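Local coordinates for transmembrane oligosaccharyl transferase (Archaeoglobus fulgidus, PDB 3WAJ), which is a multi-pass membrane protein of the STT3/AglB family, with an N-terminal region of the GT-C clan that holds a zinc ion, at residues A[46-51]-A[157-162]. Numbering follows the deposited sequence.
With ZN (zinc ion), chain B; SO4 (sulfate ion), chain C.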
ATOM      1  N   ASN A  46       3.812   3.653  -0.070  1.00 35.22           N
ATOM      2  CA  ASN A  46       3.793   3.694   1.380  1.00 35.02           C
ATOM      3  C   ASN A  46       4.758   2.668   1.976  1.00 34.65           C
ATOM      4  O   ASN A  46       5.557   2.988   2.852  1.00 35.66           O
ATOM      5  CB  ASN A  46       2.389   3.406   1.908  1.00 33.98           C
ATOM      6  CG  ASN A  46       1.328   4.246   1.246  1.00 35.98           C
ATOM      7  OD1 ASN A  46       1.476   5.464   1.102  1.00 40.25           O
ATOM      8  ND2 ASN A  46       0.226   3.601   0.859  1.00 35.43           N
ATOM      9  N   ASP A  47       4.657   1.430   1.513  1.00 37.68           N
ATOM     10  CA  ASP A  47       5.448   0.344   2.092  1.00 42.05           C
ATOM     11  C   ASP A  47       6.984   0.510   2.070  1.00 37.31           C
ATOM     12  O   ASP A  47       7.648   0.118   3.036  1.00 33.80           O
ATOM     13  CB  ASP A  47       5.015  -1.009   1.507  1.00 41.82           C
ATOM     14  CG  ASP A  47       3.606  -1.392   1.926  1.00 43.24           C
ATOM     15  OD1 ASP A  47       3.136  -0.875   2.979  1.00 37.06           O
ATOM     16  OD2 ASP A  47       2.974  -2.208   1.208  1.00 43.40           O
ATOM     17  N   PRO A  48       7.548   1.105   0.998  1.00 32.92           N
ATOM     18  CA  PRO A  48       8.992   1.373   1.075  1.00 35.99           C
ATOM     19  C   PRO A  48       9.363   2.291   2.240  1.00 37.57           C
ATOM     20  O   PRO A  48      10.469   2.172   2.763  1.00 39.74           O
ATOM     21  CB  PRO A  48       9.300   2.048  -0.268  1.00 33.96           C
ATOM     22  CG  PRO A  48       8.238   1.503  -1.205  1.00 36.92           C
ATOM     23  CD  PRO A  48       6.999   1.413  -0.338  1.00 29.75           C
ATOM     24  N   TRP A  49       8.474   3.190   2.645  1.00 36.11           N
ATOM     25  CA  TRP A  49       8.773   4.005   3.821  1.00 35.79           C
ATOM     26  C   TRP A  49       8.858   3.174   5.104  1.00 34.77           C
ATOM     27  O   TRP A  49       9.608   3.511   6.023  1.00 36.05           O
ATOM     28  CB  TRP A  49       7.775   5.155   3.959  1.00 28.93           C
ATOM     29  CG  TRP A  49       7.930   6.112   2.811  1.00 33.35           C
ATOM     30  CD1 TRP A  49       7.365   6.000   1.572  1.00 27.31           C
ATOM     31  CD2 TRP A  49       8.753   7.299   2.774  1.00 30.88           C
ATOM     32  NE1 TRP A  49       7.770   7.050   0.773  1.00 30.50           N
ATOM     33  CE2 TRP A  49       8.622   7.859   1.485  1.00 31.18           C
ATOM     34  CE3 TRP A  49       9.584   7.929   3.698  1.00 31.31           C
ATOM     35  CZ2 TRP A  49       9.282   9.040   1.101  1.00 30.38           C
ATOM     36  CZ3 TRP A  49      10.243   9.113   3.318  1.00 35.35           C
ATOM     37  CH2 TRP A  49      10.083   9.652   2.030  1.00 32.25           C
ATOM     38  N   TYR A  50       8.097   2.088   5.167  1.00 25.71           N
ATOM     39  CA  TYR A  50       8.122   1.248   6.355  1.00 26.22           C
ATOM     40  C   TYR A  50       9.359   0.344   6.376  1.00 32.93           C
ATOM     41  O   TYR A  50       9.939   0.117   7.444  1.00 37.91           O
ATOM     42  CB  TYR A  50       6.829   0.426   6.499  1.00 21.96           C
ATOM     43  CG  TYR A  50       6.711  -0.146   7.879  1.00 27.38           C
ATOM     44  CD1 TYR A  50       6.390   0.678   8.958  1.00 31.44           C
ATOM     45  CD2 TYR A  50       6.960  -1.492   8.127  1.00 27.03           C
ATOM     46  CE1 TYR A  50       6.285   0.184  10.255  1.00 29.01           C
ATOM     47  CE2 TYR A  50       6.851  -2.016   9.432  1.00 27.68           C
ATOM     48  CZ  TYR A  50       6.516  -1.162  10.488  1.00 28.08           C
ATOM     49  OH  TYR A  50       6.419  -1.639  11.772  1.00 29.50           O
ATOM     50  N   TYR A  51       9.766  -0.177   5.212  1.00 31.95           N
ATOM     51  CA  TYR A  51      11.073  -0.840   5.132  1.00 34.27           C
ATOM     52  C   TYR A  51      12.158   0.082   5.676  1.00 35.10           C
ATOM     53  O   TYR A  51      12.964  -0.313   6.509  1.00 42.90           O
ATOM     54  CB  TYR A  51      11.407  -1.329   3.717  1.00 29.39           C
ATOM     55  CG  TYR A  51      10.936  -2.743   3.557  1.00 34.43           C
ATOM     56  CD1 TYR A  51      11.518  -3.768   4.293  1.00 35.49           C
ATOM     57  CD2 TYR A  51       9.857  -3.050   2.735  1.00 34.13           C
ATOM     58  CE1 TYR A  51      11.044  -5.063   4.206  1.00 38.31           C
ATOM     59  CE2 TYR A  51       9.388  -4.344   2.627  1.00 30.16           C
ATOM     60  CZ  TYR A  51       9.973  -5.340   3.366  1.00 31.69           C
ATOM     61  OH  TYR A  51       9.499  -6.620   3.247  1.00 36.42           O
ATOM     62  N   LEU A 157      13.425   2.340  -9.424  1.00 49.26           N
ATOM     63  CA  LEU A 157      14.161   3.156  -8.451  1.00 48.92           C
ATOM     64  C   LEU A 157      13.220   3.655  -7.349  1.00 49.11           C
ATOM     65  O   LEU A 157      12.159   4.227  -7.635  1.00 45.51           O
ATOM     66  CB  LEU A 157      14.751   4.381  -9.159  1.00 51.19           C
ATOM     67  CG  LEU A 157      16.123   4.997  -8.878  1.00 46.54           C
ATOM     68  CD1 LEU A 157      15.984   6.494  -8.973  1.00 44.98           C
ATOM     69  CD2 LEU A 157      16.741   4.582  -7.555  1.00 42.90           C
ATOM     70  N   GLY A 158      13.594   3.443  -6.089  1.00 41.46           N
ATOM     71  CA  GLY A 158      12.817   4.005  -4.997  1.00 31.18           C
ATOM     72  C   GLY A 158      11.667   3.156  -4.471  1.00 43.96           C
ATOM     73  O   GLY A 158      11.224   3.380  -3.343  1.00 41.02           O
ATOM     74  N   PHE A 159      11.164   2.193  -5.249  1.00 45.36           N
ATOM     75  CA  PHE A 159      10.092   1.359  -4.721  1.00 38.42           C
ATOM     76  C   PHE A 159      10.624   0.157  -3.956  1.00 42.20           C
ATOM     77  O   PHE A 159      10.404  -1.000  -4.336  1.00 37.93           O
ATOM     78  CB  PHE A 159       9.078   0.913  -5.777  1.00 33.44           C
ATOM     79  CG  PHE A 159       7.714   0.683  -5.195  1.00 38.03           C
ATOM     80  CD1 PHE A 159       6.791   1.721  -5.143  1.00 35.67           C
ATOM     81  CD2 PHE A 159       7.389  -0.536  -4.608  1.00 36.83           C
ATOM     82  CE1 PHE A 159       5.543   1.537  -4.562  1.00 32.29           C
ATOM     83  CE2 PHE A 159       6.131  -0.744  -4.019  1.00 31.29           C
ATOM     84  CZ  PHE A 159       5.210   0.294  -3.989  1.00 32.17           C
ATOM     85  N   ASN A 160      11.307   0.446  -2.856  1.00 41.01           N
ATOM     86  CA  ASN A 160      12.002  -0.578  -2.101  1.00 39.41           C
ATOM     87  C   ASN A 160      11.047  -1.439  -1.280  1.00 42.23           C
ATOM     88  O   ASN A 160      10.896  -1.240  -0.073  1.00 42.74           O
ATOM     89  CB  ASN A 160      13.056   0.056  -1.195  1.00 36.80           C
ATOM     90  CG  ASN A 160      13.883  -0.974  -0.500  1.00 41.06           C
ATOM     91  OD1 ASN A 160      14.226  -2.002  -1.090  1.00 45.22           O
ATOM     92  ND2 ASN A 160      14.174  -0.742   0.770  1.00 43.57           N
ATOM     93  N   ASP A 161      10.406  -2.392  -1.953  1.00 39.62           N
ATOM     94  CA  ASP A 161       9.406  -3.255  -1.346  1.00 30.92           C
ATOM     95  C   ASP A 161       9.804  -4.695  -1.701  1.00 31.44           C
ATOM     96  O   ASP A 161      10.713  -4.907  -2.514  1.00 34.83           O
ATOM     97  CB  ASP A 161       8.006  -2.894  -1.875  1.00 33.15           C
ATOM     98  CG  ASP A 161       6.889  -3.343  -0.955  1.00 38.40           C
ATOM     99  OD1 ASP A 161       7.113  -4.212  -0.079  1.00 38.72           O
ATOM    100  OD2 ASP A 161       5.770  -2.823  -1.115  1.00 51.12           O
ATOM    101  N   HIS A 162       9.144  -5.678  -1.093  1.00 28.03           N
ATOM    102  CA  HIS A 162       9.581  -7.058  -1.242  1.00 36.36           C
ATOM    103  C   HIS A 162       8.977  -7.781  -2.458  1.00 40.75           C
ATOM    104  O   HIS A 162       9.296  -8.947  -2.707  1.00 43.90           O
ATOM    105  CB  HIS A 162       9.302  -7.846   0.047  1.00 29.39           C
ATOM    106  CG  HIS A 162       7.860  -7.846   0.456  1.00 36.56           C
ATOM    107  ND1 HIS A 162       7.438  -7.412   1.698  1.00 38.56           N
ATOM    108  CD2 HIS A 162       6.741  -8.232  -0.207  1.00 37.22           C
ATOM    109  CE1 HIS A 162       6.119  -7.531   1.780  1.00 33.37           C
ATOM    110  NE2 HIS A 162       5.677  -8.026   0.636  1.00 38.23           N
TER
HETATM  111 ZN    ZN B 901       3.777  -3.748  -0.955  1.00 40.25          ZN
HETATM  112  S   SO4 C 902       2.163  -7.754   1.590  1.00 53.58           S
HETATM  113  O1  SO4 C 902       2.794  -6.600   2.244  1.00 50.57           O
HETATM  114  O2  SO4 C 902       1.405  -8.494   2.604  1.00 57.00           O
HETATM  115  O3  SO4 C 902       1.270  -7.264   0.539  1.00 60.19           O
HETATM  116  O4  SO4 C 902       3.147  -8.658   0.983  1.00 54.10           O
HETATM  117  O   HOH W   1       4.815  -4.682   0.838  1.00 37.98           O
HETATM  118  O   HOH W   2       1.464  -4.624  -0.507  1.00 39.00           O
HETATM  119  O   HOH W   3       2.712  -1.878  -1.231  1.00 71.69           O
HETATM  120  O   HOH W   4      12.970   1.627   1.735  1.00 36.28           O
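The zinc site of this GT-C-type membrane region forms where Asp47, near the start of helix 47-60, meets Asp161 of the loop leading into helix 163-181. Asp161 OD2 binds the zinc ion at 2.2 Å, whereas Asp47 OD2 makes a longer approach of 2.8 Å. The two carboxylates stand nearly perpendicular, and Asp161 OD2 also lies 3.3 Å from Asp47 CB. Three waters and His163 NE2 join them around the metal, Asp161 and His163 making an Asp-x-His pair. With CG anti to the backbone N (chi1 -158°), the Asp161 carboxylate reaches the zinc ion. Its second oxygen, OD1, accepts the His162 backbone N-H at 2.7 Å on its anti side but tilted out of the carboxylate plane, which limits the rotation of the group.

Beside the metal, Pro48 packs against the loop. Its CG sits squarely over one face of the Phe159 ring, 4.0 Å from the centroid, in a CH-pi contact only 5° off the ring normal. Its CA meanwhile makes a CA-H...O contact with Asn160 O (3.4 Å). Here the loop runs through two successive inverse gamma turns, centred on Phe159 and Asn160, and a water links Pro48 O to Asn160 ND2. One helical turn further on, Tyr51 OH hydrogen-bonds His162 ND1 at 2.7 Å, the rings meeting rim to rim with planes at 88°. The other ring nitrogen, His162 NE2, donates to O4 of a sulfate ion at 2.6 Å, and both ring nitrogens of His162 are thereby engaged; Arg426 and His81 also bind the sulfate.

Phe82 stacks on Tyr51 and meets His162 edge-to-face, helices 84-96 and 102-118 pack round Asn160, and helix 554-561 packs against Asn46, Asp47, Trp49 and Tyr50.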